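Local coordinates for fructooligosaccharide ABC transporter substrate-binding protein FusA (Streptococcus pneumoniae, PDB 5G5Y) that binds short- and long-chain fructooligosaccharides, preferring tetrasaccharides and larger, as the solute-binding component of the FusABC-MsmK importer, at residues D86-Y91 with G114-F119; M310-V315 with E320-W325. All blocks are in the same frame, centred on the assembly; numbering follows the deposited sequence.

Contact 1 and contact 2 are neighbours, their centres about 10 Å apart, and every side chain that touches across either is buried. Both are apolar and lack a hydrogen bond between their own segments. Contact 1 sets helix 85-91 against an irregular segment, 114-119, whereas contact 2 sets strand 310-312 against helix 319-329. Contact 1 also packs against both elements of contact 2, L87 on A323 and I312, F119 on I326 and I312. A probable backbone hydrogen bond from F119 N to M310 O, 2.9 Å, ties the two together. Polar chemistry falls to exposed E320 and K324, a salt bridge, and to partly exposed H115, which binds zinc.

Contact 1 (D86-Y91 with G114-F119); sequences DLIDKY and GHIYSF. With ZN (zinc ion), chain K.
The F119 ring meets I88 obliquely: I88 CG1 lies 3.9 Å from F119 CE1, and I88 CD1 4.1 Å from the same ring atom. The two side chains run past each other in opposite directions. Within the helical segment, K90 CB lies 3.6 Å above the Y91 ring plane, over its centre on one face, and L87 CD2 sits at the ring edge, in plane. Another flat group, the H115 imidazole, turns its NE2 to a zinc ion at 2.3 Å, three waters being modelled around the metal, while its ND1 is hydrogen-bonded to E85, which fixes the ring's rotation. I88 CD1 also meets I116 CD1 at 4.1 Å, the side chains crossing at about a right angle. In I88, CG1 stands anti to the carbonyl carbon (chi1 -65°) and the chain is extended beyond it (chi2 171°), which carries CD1 to both I116 and F119. E85 accepts a hydrogen bond from I116 N, pinning segment 114-119 beside the start of helix 85-91. Around this buried packing, L95 of helix 93-101 touches both I88 and F119, I326 of helix 319-329 packs on F119, and I312 of strand 310-312 meets L87 and F119.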
ATOM      1  N   ASP A  86       0.297 -15.621  24.260  1.00 19.00           N
ATOM      2  CA  ASP A  86      -0.292 -15.867  25.600  1.00 22.42           C
ATOM      3  C   ASP A  86      -0.602 -14.544  26.308  1.00 19.64           C
ATOM      4  O   ASP A  86      -1.530 -14.462  27.088  1.00 20.16           O
ATOM      5  CB  ASP A  86       0.641 -16.713  26.482  1.00 25.51           C
ATOM      6  CG  ASP A  86       0.810 -18.177  25.976  1.00 33.25           C
ATOM      7  OD1 ASP A  86      -0.047 -18.704  25.221  1.00 39.28           O
ATOM      8  OD2 ASP A  86       1.813 -18.828  26.353  1.00 40.43           O
ATOM      9  N   LEU A  87       0.205 -13.522  26.036  1.00 18.22           N
ATOM     10  CA  LEU A  87       0.009 -12.195  26.584  1.00 18.32           C
ATOM     11  C   LEU A  87      -1.242 -11.567  25.973  1.00 17.62           C
ATOM     12  O   LEU A  87      -1.992 -10.869  26.670  1.00 16.48           O
ATOM     13  CB  LEU A  87       1.235 -11.303  26.333  1.00 19.22           C
ATOM     14  CG  LEU A  87       2.525 -11.787  26.998  1.00 20.60           C
ATOM     15  CD1 LEU A  87       3.682 -10.941  26.525  1.00 22.16           C
ATOM     16  CD2 LEU A  87       2.421 -11.769  28.526  1.00 21.29           C
ATOM     17  N   ILE A  88      -1.493 -11.853  24.687  1.00 16.67           N
ATOM     18  CA  ILE A  88      -2.706 -11.360  24.042  1.00 16.28           C
ATOM     19  C   ILE A  88      -3.932 -11.913  24.750  1.00 18.35           C
ATOM     20  O   ILE A  88      -4.819 -11.165  25.191  1.00 17.27           O
ATOM     21  CB  ILE A  88      -2.754 -11.691  22.544  1.00 16.77           C
ATOM     22  CG1 ILE A  88      -1.618 -10.940  21.837  1.00 16.64           C
ATOM     23  CG2 ILE A  88      -4.123 -11.340  21.952  1.00 16.38           C
ATOM     24  CD1 ILE A  88      -1.404 -11.341  20.378  1.00 16.84           C
ATOM     25  N   ASP A  89      -3.975 -13.235  24.839  1.00 18.81           N
ATOM     26  CA  ASP A  89      -5.071 -13.934  25.441  1.00 22.32           C
ATOM     27  C   ASP A  89      -5.342 -13.504  26.891  1.00 20.21           C
ATOM     28  O   ASP A  89      -6.484 -13.319  27.269  1.00 20.83           O
ATOM     29  CB  ASP A  89      -4.773 -15.443  25.403  1.00 28.39           C
ATOM     30  CG  ASP A  89      -5.987 -16.285  25.749  1.00 36.47           C
ATOM     31  OD1 ASP A  89      -7.074 -16.071  25.151  1.00 46.72           O
ATOM     32  OD2 ASP A  89      -5.865 -17.166  26.614  1.00 44.93           O
ATOM     33  N   LYS A  90      -4.302 -13.360  27.689  1.00 19.85           N
ATOM     34  CA  LYS A  90      -4.466 -13.087  29.126  1.00 20.66           C
ATOM     35  C   LYS A  90      -4.767 -11.626  29.431  1.00 19.73           C
ATOM     36  O   LYS A  90      -5.505 -11.321  30.367  1.00 17.37           O
ATOM     37  CB  LYS A  90      -3.191 -13.440  29.890  1.00 24.39           C
ATOM     38  CG  LYS A  90      -2.968 -14.904  30.156  1.00 29.93           C
ATOM     39  CD  LYS A  90      -1.836 -15.049  31.174  1.00 34.56           C
ATOM     40  CE  LYS A  90      -0.937 -16.230  30.890  1.00 41.79           C
ATOM     41  NZ  LYS A  90      -1.554 -17.505  31.339  1.00 46.65           N
ATOM     42  N   TYR A  91      -4.175 -10.719  28.660  1.00 16.45           N
ATOM     43  CA  TYR A  91      -4.108  -9.303  29.088  1.00 17.45           C
ATOM     44  C   TYR A  91      -4.594  -8.261  28.094  1.00 16.74           C
ATOM     45  O   TYR A  91      -4.491  -7.048  28.381  1.00 15.60           O
ATOM     46  CB  TYR A  91      -2.670  -8.936  29.480  1.00 17.94           C
ATOM     47  CG  TYR A  91      -2.036  -9.840  30.526  1.00 19.80           C
ATOM     48  CD1 TYR A  91      -2.652 -10.061  31.773  1.00 21.30           C
ATOM     49  CD2 TYR A  91      -0.809 -10.442  30.291  1.00 20.82           C
ATOM     50  CE1 TYR A  91      -2.067 -10.893  32.725  1.00 22.30           C
ATOM     51  CE2 TYR A  91      -0.231 -11.291  31.233  1.00 22.60           C
ATOM     52  CZ  TYR A  91      -0.874 -11.506  32.438  1.00 23.78           C
ATOM     53  OH  TYR A  91      -0.259 -12.329  33.353  1.00 27.70           O
ATOM     54  N   GLY A 114       3.595 -21.461  14.810  1.00 22.07           N
ATOM     55  CA  GLY A 114       2.467 -21.308  15.701  1.00 21.35           C
ATOM     56  C   GLY A 114       2.554 -20.151  16.690  1.00 19.93           C
ATOM     57  O   GLY A 114       1.583 -19.874  17.339  1.00 20.55           O
ATOM     58  N   HIS A 115       3.674 -19.427  16.755  1.00 19.75           N
ATOM     59  CA  HIS A 115       3.805 -18.273  17.648  1.00 19.83           C
ATOM     60  C   HIS A 115       3.457 -16.928  16.985  1.00 17.66           C
ATOM     61  O   HIS A 115       3.528 -16.781  15.762  1.00 15.12           O
ATOM     62  CB  HIS A 115       5.222 -18.206  18.188  1.00 22.02           C
ATOM     63  CG  HIS A 115       5.545 -19.333  19.093  1.00 24.71           C
ATOM     64  ND1 HIS A 115       4.851 -19.538  20.265  1.00 27.84           N
ATOM     65  CD2 HIS A 115       6.445 -20.340  19.001  1.00 26.71           C
ATOM     66  CE1 HIS A 115       5.314 -20.614  20.868  1.00 30.50           C
ATOM     67  NE2 HIS A 115       6.271 -21.122  20.119  1.00 28.68           N
ATOM     68  N   ILE A 116       3.102 -15.950  17.817  1.00 16.27           N
ATOM     69  CA  ILE A 116       2.986 -14.551  17.358  1.00 16.12           C
ATOM     70  C   ILE A 116       4.175 -13.815  17.968  1.00 16.70           C
ATOM     71  O   ILE A 116       4.428 -13.963  19.178  1.00 17.36           O
ATOM     72  CB  ILE A 116       1.637 -13.941  17.790  1.00 16.75           C
ATOM     73  CG1 ILE A 116       0.502 -14.703  17.109  1.00 16.22           C
ATOM     74  CG2 ILE A 116       1.561 -12.454  17.460  1.00 15.58           C
ATOM     75  CD1 ILE A 116      -0.875 -14.369  17.635  1.00 16.86           C
ATOM     76  N   TYR A 117       4.932 -13.075  17.142  1.00 15.88           N
ATOM     77  CA  TYR A 117       6.138 -12.372  17.595  1.00 16.52           C
ATOM     78  C   TYR A 117       6.056 -10.857  17.601  1.00 15.96           C
ATOM     79  O   TYR A 117       7.014 -10.212  17.996  1.00 15.79           O
ATOM     80  CB  TYR A 117       7.330 -12.798  16.734  1.00 18.65           C
ATOM     81  CG  TYR A 117       7.679 -14.255  16.905  1.00 21.14           C
ATOM     82  CD1 TYR A 117       8.263 -14.708  18.082  1.00 24.02           C
ATOM     83  CD2 TYR A 117       7.431 -15.182  15.902  1.00 25.61           C
ATOM     84  CE1 TYR A 117       8.607 -16.044  18.257  1.00 25.97           C
ATOM     85  CE2 TYR A 117       7.794 -16.533  16.061  1.00 25.86           C
ATOM     86  CZ  TYR A 117       8.380 -16.949  17.245  1.00 27.03           C
ATOM     87  OH  TYR A 117       8.702 -18.295  17.454  1.00 28.99           O
ATOM     88  N   SER A 118       4.945 -10.283  17.145  1.00 14.36           N
ATOM     89  CA  SER A 118       4.882  -8.846  16.977  1.00 14.11           C
ATOM     90  C   SER A 118       3.454  -8.386  16.974  1.00 13.68           C
ATOM     91  O   SER A 118       2.545  -9.188  16.771  1.00 13.78           O
ATOM     92  CB  SER A 118       5.611  -8.393  15.685  1.00 14.67           C
ATOM     93  OG  SER A 118       4.992  -8.853  14.514  1.00 15.57           O
ATOM     94  N   PHE A 119       3.259  -7.101  17.202  1.00 12.75           N
ATOM     95  CA  PHE A 119       1.931  -6.514  17.187  1.00 12.83           C
ATOM     96  C   PHE A 119       1.768  -5.612  15.957  1.00 12.99           C
ATOM     97  O   PHE A 119       2.622  -4.762  15.697  1.00 12.69           O
ATOM     98  CB  PHE A 119       1.712  -5.699  18.451  1.00 13.22           C
ATOM     99  CG  PHE A 119       1.802  -6.510  19.710  1.00 13.03           C
ATOM    100  CD1 PHE A 119       0.686  -7.171  20.198  1.00 13.93           C
ATOM    101  CD2 PHE A 119       2.982  -6.621  20.412  1.00 13.96           C
ATOM    102  CE1 PHE A 119       0.746  -7.932  21.362  1.00 14.42           C
ATOM    103  CE2 PHE A 119       3.044  -7.372  21.601  1.00 14.50           C
ATOM    104  CZ  PHE A 119       1.930  -8.018  22.068  1.00 14.28           C
TER
HETATM  105 ZN    ZN K1544       7.558 -23.070  20.044  1.00 52.03          ZN
HETATM  106  O   HOH W   1       7.021 -24.035  17.773  1.00 43.11           O
HETATM  107  O   HOH W   2       7.884 -22.454  21.971  1.00 45.35           O
HETATM  108  O   HOH W   3       6.097 -23.824  20.061  1.00 33.13           O

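Contact 2 (M310-V315 with E320-W325)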
ATOM      1  N   MET A 310       5.531  -3.390  16.878  1.00 15.61           N
ATOM      2  CA  MET A 310       6.059  -3.511  18.247  1.00 15.11           C
ATOM      3  C   MET A 310       6.451  -4.926  18.510  1.00 14.04           C
ATOM      4  O   MET A 310       5.696  -5.821  18.187  1.00 14.57           O
ATOM      5  CB  MET A 310       5.032  -3.126  19.292  1.00 16.39           C
ATOM      6  CG  MET A 310       5.601  -2.929  20.688  1.00 17.48           C
ATOM      7  SD  MET A 310       4.934  -1.427  21.386  1.00 20.31           S
ATOM      8  CE  MET A 310       5.641  -1.443  23.052  1.00 19.58           C
ATOM      9  N   VAL A 311       7.647  -5.127  19.070  1.00 14.07           N
ATOM     10  CA  VAL A 311       8.106  -6.410  19.577  1.00 14.52           C
ATOM     11  C   VAL A 311       8.524  -6.251  21.056  1.00 14.82           C
ATOM     12  O   VAL A 311       8.856  -5.165  21.506  1.00 13.97           O
ATOM     13  CB  VAL A 311       9.278  -6.978  18.784  1.00 14.64           C
ATOM     14  CG1 VAL A 311       8.880  -7.327  17.354  1.00 14.63           C
ATOM     15  CG2 VAL A 311      10.475  -6.035  18.763  1.00 14.42           C
ATOM     16  N   ILE A 312       8.489  -7.344  21.796  1.00 15.54           N
ATOM     17  CA  ILE A 312       8.865  -7.335  23.194  1.00 15.30           C
ATOM     18  C   ILE A 312      10.162  -8.130  23.301  1.00 15.75           C
ATOM     19  O   ILE A 312      10.254  -9.269  22.794  1.00 15.31           O
ATOM     20  CB  ILE A 312       7.759  -7.951  24.044  1.00 15.70           C
ATOM     21  CG1 ILE A 312       6.524  -7.031  24.034  1.00 15.44           C
ATOM     22  CG2 ILE A 312       8.280  -8.214  25.478  1.00 16.54           C
ATOM     23  CD1 ILE A 312       5.339  -7.606  24.813  1.00 15.80           C
ATOM     24  N   THR A 313      11.158  -7.551  23.973  1.00 17.05           N
ATOM     25  CA  THR A 313      12.470  -8.198  24.044  1.00 19.36           C
ATOM     26  C   THR A 313      12.564  -9.201  25.165  1.00 19.16           C
ATOM     27  O   THR A 313      11.778  -9.172  26.137  1.00 18.98           O
ATOM     28  CB  THR A 313      13.615  -7.209  24.259  1.00 19.53           C
ATOM     29  OG1 THR A 313      13.486  -6.651  25.563  1.00 21.88           O
ATOM     30  CG2 THR A 313      13.579  -6.125  23.235  1.00 20.61           C
ATOM     31  N   SER A 314      13.589 -10.041  25.060  1.00 20.83           N
ATOM     32  CA  SER A 314      13.882 -11.033  26.105  1.00 23.99           C
ATOM     33  C   SER A 314      14.350 -10.472  27.447  1.00 23.92           C
ATOM     34  O   SER A 314      14.456 -11.266  28.394  1.00 24.55           O
ATOM     35  CB  SER A 314      14.954 -12.013  25.608  1.00 25.77           C
ATOM     36  OG  SER A 314      16.142 -11.299  25.369  1.00 25.15           O
ATOM     37  N   VAL A 315      14.643  -9.162  27.538  1.00 21.81           N
ATOM     38  CA  VAL A 315      15.055  -8.531  28.812  1.00 22.89           C
ATOM     39  C   VAL A 315      13.919  -7.893  29.577  1.00 22.00           C
ATOM     40  O   VAL A 315      14.124  -7.377  30.662  1.00 23.05           O
ATOM     41  CB  VAL A 315      16.215  -7.503  28.663  1.00 24.02           C
ATOM     42  CG1 VAL A 315      17.456  -8.174  28.068  1.00 24.42           C
ATOM     43  CG2 VAL A 315      15.824  -6.264  27.867  1.00 23.59           C
ATOM     44  N   GLU A 320       3.243  -8.320  31.843  1.00 18.45           N
ATOM     45  CA  GLU A 320       1.851  -7.980  32.002  1.00 19.02           C
ATOM     46  C   GLU A 320       1.633  -6.487  31.834  1.00 18.05           C
ATOM     47  O   GLU A 320       0.685  -6.053  31.121  1.00 18.71           O
ATOM     48  CB  GLU A 320       1.305  -8.477  33.358  1.00 20.28           C
ATOM     49  CG  GLU A 320      -0.108  -8.000  33.644  1.00 21.54           C
ATOM     50  CD  GLU A 320      -0.624  -8.521  34.999  1.00 24.33           C
ATOM     51  OE1 GLU A 320       0.097  -9.304  35.641  1.00 23.16           O
ATOM     52  OE2 GLU A 320      -1.756  -8.170  35.372  1.00 24.88           O
ATOM     53  N   LEU A 321       2.469  -5.690  32.489  1.00 16.63           N
ATOM     54  CA  LEU A 321       2.395  -4.229  32.347  1.00 17.15           C
ATOM     55  C   LEU A 321       2.549  -3.833  30.864  1.00 15.68           C
ATOM     56  O   LEU A 321       1.832  -2.985  30.359  1.00 14.43           O
ATOM     57  CB  LEU A 321       3.518  -3.563  33.136  1.00 19.44           C
ATOM     58  CG  LEU A 321       3.426  -2.040  33.272  1.00 21.06           C
ATOM     59  CD1 LEU A 321       2.198  -1.656  34.078  1.00 23.50           C
ATOM     60  CD2 LEU A 321       4.692  -1.571  33.957  1.00 22.13           C
ATOM     61  N   THR A 322       3.536  -4.417  30.210  1.00 15.76           N
ATOM     62  CA  THR A 322       3.834  -4.090  28.786  1.00 15.71           C
ATOM     63  C   THR A 322       2.631  -4.436  27.902  1.00 15.14           C
ATOM     64  O   THR A 322       2.212  -3.600  27.081  1.00 16.31           O
ATOM     65  CB  THR A 322       5.103  -4.825  28.322  1.00 15.94           C
ATOM     66  OG1 THR A 322       6.217  -4.402  29.104  1.00 16.03           O
ATOM     67  CG2 THR A 322       5.454  -4.548  26.862  1.00 16.21           C
ATOM     68  N   ALA A 323       2.061  -5.633  28.080  1.00 15.24           N
ATOM     69  CA  ALA A 323       0.913  -6.076  27.278  1.00 14.95           C
ATOM     70  C   ALA A 323      -0.300  -5.175  27.465  1.00 14.64           C
ATOM     71  O   ALA A 323      -0.973  -4.848  26.500  1.00 13.24           O
ATOM     72  CB  ALA A 323       0.543  -7.518  27.590  1.00 16.23           C
ATOM     73  N   LYS A 324      -0.560  -4.763  28.708  1.00 13.90           N
ATOM     74  CA  LYS A 324      -1.612  -3.812  28.995  1.00 13.77           C
ATOM     75  C   LYS A 324      -1.394  -2.427  28.417  1.00 13.22           C
ATOM     76  O   LYS A 324      -2.349  -1.801  27.951  1.00 13.11           O
ATOM     77  CB  LYS A 324      -1.907  -3.767  30.524  1.00 15.04           C
ATOM     78  CG  LYS A 324      -2.541  -5.075  30.966  1.00 15.39           C
ATOM     79  CD  LYS A 324      -2.817  -5.179  32.484  1.00 18.56           C
ATOM     80  CE  LYS A 324      -3.616  -6.457  32.722  1.00 19.82           C
ATOM     81  NZ  LYS A 324      -3.870  -6.634  34.183  1.00 20.59           N
ATOM     82  N   TRP A 325      -0.164  -1.934  28.441  1.00 13.64           N
ATOM     83  CA  TRP A 325       0.183  -0.677  27.800  1.00 13.43           C
ATOM     84  C   TRP A 325      -0.063  -0.810  26.285  1.00 12.97           C
ATOM     85  O   TRP A 325      -0.695   0.063  25.673  1.00 12.76           O
ATOM     86  CB  TRP A 325       1.655  -0.303  28.068  1.00 13.68           C
ATOM     87  CG  TRP A 325       1.996   1.049  27.611  1.00 13.93           C
ATOM     88  CD1 TRP A 325       1.978   2.176  28.355  1.00 14.13           C
ATOM     89  CD2 TRP A 325       2.378   1.453  26.271  1.00 13.87           C
ATOM     90  NE1 TRP A 325       2.326   3.260  27.591  1.00 14.11           N
ATOM     91  CE2 TRP A 325       2.556   2.851  26.302  1.00 14.54           C
ATOM     92  CE3 TRP A 325       2.541   0.779  25.056  1.00 13.50           C
ATOM     93  CZ2 TRP A 325       2.931   3.590  25.170  1.00 13.66           C
ATOM     94  CZ3 TRP A 325       2.895   1.513  23.920  1.00 13.51           C
ATOM     95  CH2 TRP A 325       3.113   2.900  23.991  1.00 13.25           C
TER
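T322 and I312 make the closest approach, tip to tip, but the helical segment begins two residues earlier, at E320. There E320 OE2 receives K324 NZ at 2.9 Å through its anti lone pair, a salt bridge between residues four apart that runs along the helix and does not involve the strand. L321 turns elsewhere, packing on K3 and L5 of strand 3-10. T322 then points its methyl at the strand: CG2 lies 3.7 Å from I312 CD1 and 3.9 Å from I312 CG1. Its torsion sorts the two branches: OG1 stands beside the backbone N (chi1 -62°), where it is hydrogen-bonded to N318 O and N316 ND2, which leaves CG2 anti to that N. The polar branch is satisfied near the helix start while the methyl packs. A323 touches L87 and Y91 of helix 85-91. At W325, CZ3 meets M310 CE at 4.1 Å, the side chains crossing at about a right angle and the methyl approaching the ring obliquely. M310 gets there through a bend at chi2 (134°), and F7 of strand 3-10 forms an edge-to-face pair with the indole. Strand 310-312 edges a mixed four-stranded sheet, antiparallel to its neighbour 61-63, and helix 319-329 packs on one side of the sheet, against strands 310-312, 61-63 and 3-10, the alpha/beta layering characteristic of a lobe of a bacterial solute-binding protein.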